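Local coordinates for Galactose/lactose metabolism regulatory protein GAL80 (Saccharomyces cerevisiae, PDB 3BTV) that represses the galactose and lactose metabolic genes of yeast by binding the activator GAL4 and blocking its transcriptional activation when no inducing sugar is present, at residues Asp91-Ala96 with Lys120-Glu125. The protein carries 1 engineered substitution. Residues are numbered along the deposited sequence; the frame is centred on the assembly and turned at random.
Sequences DMIVIA and KYLFVE
In the parallel sheet of the Rossmann-fold domain, Ile-93 and Ile-95 of strand 92-95 hydrogen-bond through their backbones to Tyr-121 and Phe-123 on the neighbouring strand 121-125, the two axes 4.7 Å apart. At the start, Asp-91 O takes two donors in its carbonyl plane, Lys-120 N at 2.8 Å and Tyr-121 N in a more bent bond. Ile-93 then uses both polar backbone atoms: its N donates to Tyr-121 O, and its O accepts from Phe-123 N at 2.7 Å. Ile-95 N to Phe-123 O, 2.8 Å and nearly straight, completes the series.

On one face, the Met-92 chain runs out with CG anti to the backbone N (chi1 171°) and bends at chi3, which brings CE to 3.3 Å from Tyr-121 CB and against the root of the tyrosine ring. With an alanine here the thioether arm is gone, which would probably leave a gap beside Tyr-121 CB and CG. Further along, the Val-94 and Phe-123 side chains run alongside each other in the same direction, with Val-94 CG2 4.0 Å from Phe-123 CB. Helix 363-380 packs over this face, and Tyr-121 OH is hydrogen-bonded to His-379 ND1.

On the other face, Leu-122 CD1 meets Ile-95 CD1 at 3.5 Å and also touches Ile-93 CG2. The connecting helix 102-112 packs here, Leu-109 against Ile-93 and Val-106 against Ile-95. Strand 92-95, this helix and strand 121-125 thus form a beta-alpha-beta crossover, the repeating unit of the Rossmann fold.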
# COMPACT_ATOMS: atom_id res chain seq x y z
N ASP B 91 32.17 -26.56 -18.44
CA ASP B 91 31.85 -25.38 -19.24
C ASP B 91 31.00 -24.38 -18.46
O ASP B 91 31.18 -23.16 -18.58
CB ASP B 91 31.10 -25.78 -20.51
CG ASP B 91 31.85 -26.83 -21.31
OD1 ASP B 91 33.10 -26.81 -21.30
OD2 ASP B 91 31.17 -27.67 -21.94
N MET B 92 30.07 -24.90 -17.67
CA MET B 92 29.22 -24.05 -16.84
C MET B 92 29.24 -24.51 -15.39
O MET B 92 28.96 -25.67 -15.09
CB MET B 92 27.78 -24.05 -17.36
CG MET B 92 26.81 -23.36 -16.40
SD MET B 92 25.10 -23.27 -16.99
CE MET B 92 25.27 -22.07 -18.30
N ILE B 93 29.56 -23.59 -14.49
CA ILE B 93 29.53 -23.89 -13.07
C ILE B 93 28.24 -23.37 -12.45
O ILE B 93 27.86 -22.22 -12.68
CB ILE B 93 30.76 -23.32 -12.33
CG1 ILE B 93 32.02 -24.10 -12.72
CG2 ILE B 93 30.56 -23.38 -10.83
CD1 ILE B 93 33.31 -23.48 -12.21
N VAL B 94 27.57 -24.23 -11.69
CA VAL B 94 26.35 -23.84 -10.99
C VAL B 94 26.59 -23.91 -9.49
O VAL B 94 27.02 -24.93 -8.98
CB VAL B 94 25.17 -24.76 -11.35
CG1 VAL B 94 23.90 -24.25 -10.70
CG2 VAL B 94 25.01 -24.85 -12.85
N ILE B 95 26.31 -22.81 -8.80
CA ILE B 95 26.41 -22.80 -7.34
C ILE B 95 25.00 -22.78 -6.74
O ILE B 95 24.28 -21.79 -6.86
CB ILE B 95 27.19 -21.58 -6.83
CG1 ILE B 95 28.70 -21.82 -6.96
CG2 ILE B 95 26.88 -21.32 -5.37
CD1 ILE B 95 29.22 -21.66 -8.35
N ALA B 96 24.61 -23.89 -6.12
CA ALA B 96 23.30 -23.98 -5.49
C ALA B 96 23.43 -24.36 -4.02
O ALA B 96 22.93 -25.40 -3.57
CB ALA B 96 22.41 -24.96 -6.24
N LYS B 120 32.85 -21.07 -19.47
CA LYS B 120 32.14 -20.02 -20.19
C LYS B 120 31.04 -19.40 -19.34
O LYS B 120 30.65 -18.25 -19.57
CB LYS B 120 31.52 -20.59 -21.47
CG LYS B 120 32.52 -21.21 -22.43
CD LYS B 120 33.45 -20.17 -23.03
CE LYS B 120 34.46 -20.80 -23.97
NZ LYS B 120 35.45 -21.65 -23.25
N TYR B 121 30.55 -20.15 -18.37
CA TYR B 121 29.38 -19.72 -17.62
C TYR B 121 29.47 -19.92 -16.13
O TYR B 121 29.96 -20.95 -15.65
CB TYR B 121 28.14 -20.45 -18.14
CG TYR B 121 27.87 -20.25 -19.61
CD1 TYR B 121 28.15 -21.25 -20.53
CD2 TYR B 121 27.34 -19.06 -20.08
CE1 TYR B 121 27.91 -21.07 -21.88
CE2 TYR B 121 27.10 -18.86 -21.42
CZ TYR B 121 27.38 -19.87 -22.32
OH TYR B 121 27.13 -19.68 -23.66
N LEU B 122 28.98 -18.93 -15.39
CA LEU B 122 28.82 -19.06 -13.95
C LEU B 122 27.37 -18.77 -13.56
O LEU B 122 26.86 -17.67 -13.82
CB LEU B 122 29.76 -18.14 -13.19
CG LEU B 122 29.54 -18.15 -11.67
CD1 LEU B 122 29.84 -19.54 -11.10
CD2 LEU B 122 30.40 -17.09 -10.99
N PHE B 123 26.73 -19.75 -12.95
CA PHE B 123 25.31 -19.67 -12.62
C PHE B 123 25.18 -19.66 -11.10
O PHE B 123 25.58 -20.62 -10.44
CB PHE B 123 24.61 -20.89 -13.20
CG PHE B 123 23.11 -20.84 -13.14
CD1 PHE B 123 22.35 -21.78 -13.82
CD2 PHE B 123 22.45 -19.86 -12.42
CE1 PHE B 123 20.96 -21.75 -13.78
CE2 PHE B 123 21.06 -19.82 -12.37
CZ PHE B 123 20.32 -20.77 -13.05
N VAL B 124 24.63 -18.57 -10.55
CA VAL B 124 24.45 -18.45 -9.10
C VAL B 124 23.00 -18.18 -8.76
O VAL B 124 22.31 -17.48 -9.49
CB VAL B 124 25.35 -17.34 -8.49
CG1 VAL B 124 25.21 -17.29 -6.97
CG2 VAL B 124 26.82 -17.56 -8.88
N GLU B 125 22.53 -18.72 -7.64
CA GLU B 125 21.17 -18.45 -7.20
C GLU B 125 21.06 -17.12 -6.48
O GLU B 125 22.04 -16.62 -5.93
CB GLU B 125 20.67 -19.58 -6.31
CG GLU B 125 20.38 -20.83 -7.09
CD GLU B 125 19.65 -21.86 -6.27
OE1 GLU B 125 20.09 -22.12 -5.14
OE2 GLU B 125 18.62 -22.39 -6.76